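Long-range contact in adhesion and penetration protein autotransporter (Haemophilus influenzae, PDB 3SYJ), which promotes adherence to and invasion of host cells, self-associates between bacteria to drive aggregation, and is probably a serine protease: residues Asn18-Ile29 with Thr41-Ser52. Numbering follows the deposited sequence.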
loop_
_atom_site.group_PDB
_atom_site.type_symbol
_atom_site.label_atom_id
_atom_site.label_comp_id
_atom_site.label_asym_id
_atom_site.label_seq_id
_atom_site.Cartn_x
_atom_site.Cartn_y
_atom_site.Cartn_z
ATOM N N ASN A 18 4.485 40.603 34.411
ATOM C CA ASN A 18 3.952 40.064 33.159
ATOM C C ASN A 18 4.121 38.547 33.105
ATOM O O ASN A 18 4.546 38.000 32.089
ATOM C CB ASN A 18 4.628 40.705 31.931
ATOM C CG ASN A 18 4.104 42.109 31.631
ATOM O OD1 ASN A 18 4.857 43.081 31.676
ATOM N ND2 ASN A 18 2.811 42.220 31.335
ATOM N N LYS A 19 3.798 37.875 34.206
ATOM C CA LYS A 19 3.878 36.422 34.271
ATOM C C LYS A 19 2.502 35.817 34.495
ATOM O O LYS A 19 1.491 36.506 34.396
ATOM C CB LYS A 19 4.865 35.975 35.349
ATOM C CG LYS A 19 6.278 36.405 35.028
ATOM C CD LYS A 19 7.267 36.040 36.112
ATOM C CE LYS A 19 8.680 36.285 35.622
ATOM N NZ LYS A 19 9.692 35.808 36.591
ATOM N N GLY A 20 2.461 34.525 34.790
ATOM C CA GLY A 20 1.201 33.811 34.787
ATOM C C GLY A 20 0.449 34.114 33.503
ATOM O O GLY A 20 1.001 34.033 32.404
ATOM N N LYS A 21 -0.813 34.482 33.638
ATOM C CA LYS A 21 -1.640 34.736 32.475
ATOM C C LYS A 21 -1.462 36.159 31.976
ATOM O O LYS A 21 -1.994 36.527 30.929
ATOM C CB LYS A 21 -3.106 34.439 32.790
ATOM C CG LYS A 21 -3.463 32.989 32.527
ATOM C CD LYS A 21 -4.618 32.507 33.374
ATOM C CE LYS A 21 -4.987 31.083 32.993
ATOM N NZ LYS A 21 -5.613 30.365 34.142
ATOM N N PHE A 22 -0.683 36.945 32.710
ATOM C CA PHE A 22 -0.551 38.366 32.406
ATOM C C PHE A 22 0.638 38.689 31.496
ATOM O O PHE A 22 1.357 39.676 31.691
ATOM C CB PHE A 22 -0.508 39.170 33.701
ATOM C CG PHE A 22 -1.787 39.086 34.501
ATOM C CD1 PHE A 22 -2.948 39.709 34.045
ATOM C CD2 PHE A 22 -1.836 38.368 35.685
ATOM C CE1 PHE A 22 -4.126 39.634 34.767
ATOM C CE2 PHE A 22 -3.014 38.288 36.421
ATOM C CZ PHE A 22 -4.165 38.926 35.960
ATOM N N THR A 23 0.837 37.843 30.494
ATOM C CA THR A 23 1.873 38.070 29.511
ATOM C C THR A 23 1.465 39.259 28.665
ATOM O O THR A 23 0.274 39.573 28.543
ATOM C CB THR A 23 2.031 36.855 28.620
ATOM O OG1 THR A 23 0.736 36.439 28.186
ATOM C CG2 THR A 23 2.691 35.714 29.388
ATOM N N VAL A 24 2.446 39.924 28.075
ATOM C CA VAL A 24 2.166 41.135 27.323
ATOM C C VAL A 24 1.167 40.833 26.208
ATOM O O VAL A 24 1.289 39.818 25.516
ATOM C CB VAL A 24 3.455 41.748 26.748
ATOM C CG1 VAL A 24 3.144 43.030 26.006
ATOM C CG2 VAL A 24 4.452 42.001 27.865
ATOM N N GLY A 25 0.165 41.702 26.063
ATOM C CA GLY A 25 -0.818 41.570 24.998
ATOM C C GLY A 25 -2.013 40.698 25.332
ATOM O O GLY A 25 -3.045 40.787 24.666
ATOM N N ALA A 26 -1.880 39.861 26.362
ATOM C CA ALA A 26 -2.950 38.955 26.769
ATOM C C ALA A 26 -4.236 39.709 27.098
ATOM O O ALA A 26 -4.201 40.874 27.478
ATOM C CB ALA A 26 -2.511 38.101 27.961
ATOM N N GLN A 27 -5.372 39.033 26.956
ATOM C CA GLN A 27 -6.656 39.659 27.218
ATOM C C GLN A 27 -7.660 38.723 27.901
ATOM O O GLN A 27 -7.536 37.493 27.856
ATOM C CB GLN A 27 -7.245 40.235 25.925
ATOM C CG GLN A 27 -6.608 41.543 25.490
ATOM C CD GLN A 27 -7.480 42.315 24.510
ATOM O OE1 GLN A 27 -7.197 42.361 23.307
ATOM N NE2 GLN A 27 -8.557 42.912 25.019
ATOM N N ASN A 28 -8.661 39.320 28.536
ATOM C CA ASN A 28 -9.707 38.539 29.168
ATOM C C ASN A 28 -9.173 37.543 30.187
ATOM O O ASN A 28 -9.455 36.352 30.095
ATOM C CB ASN A 28 -10.513 37.804 28.102
ATOM C CG ASN A 28 -11.070 38.745 27.072
ATOM O OD1 ASN A 28 -10.828 38.590 25.881
ATOM N ND2 ASN A 28 -11.794 39.755 27.530
ATOM N N ILE A 29 -8.392 38.025 31.150
ATOM C CA ILE A 29 -7.898 37.153 32.210
ATOM C C ILE A 29 -8.907 37.106 33.353
ATOM O O ILE A 29 -9.212 38.123 33.979
ATOM C CB ILE A 29 -6.515 37.588 32.743
ATOM C CG1 ILE A 29 -5.476 37.591 31.621
ATOM C CG2 ILE A 29 -6.048 36.664 33.857
ATOM C CD1 ILE A 29 -5.258 38.950 30.998
ATOM N N THR A 41 -13.126 40.071 35.095
ATOM C CA THR A 41 -12.248 39.670 34.013
ATOM C C THR A 41 -11.333 40.826 33.660
ATOM O O THR A 41 -11.789 41.944 33.418
ATOM C CB THR A 41 -13.031 39.242 32.778
ATOM O OG1 THR A 41 -13.858 38.128 33.112
ATOM C CG2 THR A 41 -12.074 38.835 31.667
ATOM N N SER A 42 -10.037 40.548 33.633
ATOM C CA SER A 42 -9.045 41.591 33.442
ATOM C C SER A 42 -8.658 41.773 31.965
ATOM O O SER A 42 -8.638 40.810 31.192
ATOM C CB SER A 42 -7.812 41.281 34.292
ATOM O OG SER A 42 -6.870 42.331 34.211
ATOM N N MET A 43 -8.359 43.016 31.588
ATOM C CA MET A 43 -7.900 43.345 30.232
ATOM C C MET A 43 -8.878 42.891 29.145
ATOM O O MET A 43 -8.498 42.188 28.204
ATOM C CB MET A 43 -6.508 42.757 29.964
ATOM C CG MET A 43 -5.414 43.356 30.830
ATOM S SD MET A 43 -5.235 45.137 30.577
ATOM C CE MET A 43 -5.051 45.701 32.271
ATOM N N THR A 44 -10.138 43.299 29.283
ATOM C CA THR A 44 -11.161 42.952 28.303
ATOM C C THR A 44 -11.196 44.011 27.213
ATOM O O THR A 44 -11.701 43.769 26.122
ATOM C CB THR A 44 -12.572 42.830 28.934
ATOM O OG1 THR A 44 -12.989 44.100 29.449
ATOM C CG2 THR A 44 -12.572 41.811 30.060
ATOM N N LYS A 45 -10.650 45.185 27.516
ATOM C CA LYS A 45 -10.689 46.304 26.584
ATOM C C LYS A 45 -9.306 46.842 26.174
ATOM O O LYS A 45 -9.209 47.867 25.501
ATOM C CB LYS A 45 -11.573 47.416 27.142
ATOM C CG LYS A 45 -13.005 46.970 27.288
ATOM C CD LYS A 45 -13.831 47.920 28.140
ATOM C CE LYS A 45 -15.310 47.533 28.075
ATOM N NZ LYS A 45 -16.183 48.356 28.958
ATOM N N ALA A 46 -8.244 46.138 26.560
ATOM C CA ALA A 46 -6.903 46.477 26.108
ATOM C C ALA A 46 -6.026 45.255 26.225
ATOM O O ALA A 46 -6.254 44.414 27.092
ATOM C CB ALA A 46 -6.329 47.619 26.930
ATOM N N PRO A 47 -5.028 45.134 25.337
ATOM C CA PRO A 47 -4.029 44.075 25.490
ATOM C C PRO A 47 -3.184 44.397 26.716
ATOM O O PRO A 47 -2.892 45.575 26.944
ATOM C CB PRO A 47 -3.184 44.204 24.217
ATOM C CG PRO A 47 -4.017 45.029 23.271
ATOM C CD PRO A 47 -4.783 45.954 24.139
ATOM N N MET A 48 -2.825 43.386 27.504
ATOM C CA MET A 48 -2.035 43.599 28.722
ATOM C C MET A 48 -0.801 44.468 28.473
ATOM O O MET A 48 -0.015 44.202 27.564
ATOM C CB MET A 48 -1.588 42.261 29.319
ATOM C CG MET A 48 -0.720 42.400 30.556
ATOM S SD MET A 48 -1.592 43.052 32.010
ATOM C CE MET A 48 -0.298 42.938 33.244
ATOM N N ILE A 49 -0.633 45.492 29.305
ATOM C CA ILE A 49 0.481 46.428 29.213
ATOM C C ILE A 49 1.848 45.715 29.253
ATOM O O ILE A 49 1.989 44.647 29.841
ATOM C CB ILE A 49 0.380 47.461 30.368
ATOM C CG1 ILE A 49 1.328 48.639 30.163
ATOM C CG2 ILE A 49 0.626 46.798 31.720
ATOM C CD1 ILE A 49 1.163 49.729 31.204
ATOM N N ASP A 50 2.854 46.300 28.618
ATOM C CA ASP A 50 4.204 45.763 28.691
ATOM C C ASP A 50 4.907 46.544 29.784
ATOM O O ASP A 50 5.255 47.709 29.587
ATOM C CB ASP A 50 4.919 45.955 27.353
ATOM C CG ASP A 50 6.303 45.294 27.304
ATOM O OD1 ASP A 50 6.943 45.090 28.360
ATOM O OD2 ASP A 50 6.764 44.993 26.181
ATOM N N PHE A 51 5.096 45.919 30.942
ATOM C CA PHE A 51 5.684 46.611 32.090
ATOM C C PHE A 51 7.223 46.690 32.011
ATOM O O PHE A 51 7.871 47.230 32.911
ATOM C CB PHE A 51 5.257 45.950 33.410
ATOM C CG PHE A 51 3.934 46.450 33.962
ATOM C CD1 PHE A 51 3.660 47.817 34.045
ATOM C CD2 PHE A 51 2.994 45.550 34.450
ATOM C CE1 PHE A 51 2.465 48.275 34.579
ATOM C CE2 PHE A 51 1.792 46.001 34.992
ATOM C CZ PHE A 51 1.521 47.366 35.047
ATOM N N SER A 52 7.815 46.162 30.944
ATOM C CA SER A 52 9.274 46.194 30.817
ATOM C C SER A 52 9.846 47.627 30.789
ATOM O O SER A 52 11.032 47.830 31.031
ATOM C CB SER A 52 9.741 45.381 29.603
ATOM O OG SER A 52 9.477 46.060 28.388
HETATM O O HOH W 1 -12.632 41.539 25.474
#
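The carboxamide of Asn18 spans from Ile49 to Phe51 on the backbone of 41-52. Its OD1 accepts from Phe51 N at 2.9 Å, in the carbonyl plane and on a lone pair. Its ND2 gives one hydrogen to Ile49 O at 3.0 Å and the other to Phe22 O within its own loop. Three bonds thus fix the rotation of this amide. Met48 lies beside it, with CE 3.7 Å from Asn18 ND2. With CG anti to the backbone N (chi1 178°) and a bend at chi2, Met48 lays CB and CG against Thr23 O, with CG also near Phe22 O. CE then reaches Phe22 CB at 3.8 Å, and SD makes an oblique Met-aromatic contact with the ring. Met48 is also held by its own backbone, through Gly25 N to Met48 O and Met48 N to Ala26 O. Further along, Asn28 and Ile29 both face Ser42 in a G1 beta bulge, where the two-stranded hairpin 29-32/38-42 of the S6 protease domain begins. Gln27 NE2 and Asn28 N grip Met43 O from opposite faces of its plane. Asn18 itself, at positive phi, ends helix 9-17 in a Schellman motif; Phe15 of that helix meets Phe22 edge-to-face and touches Met48. Asp50 salt-bridges Arg476.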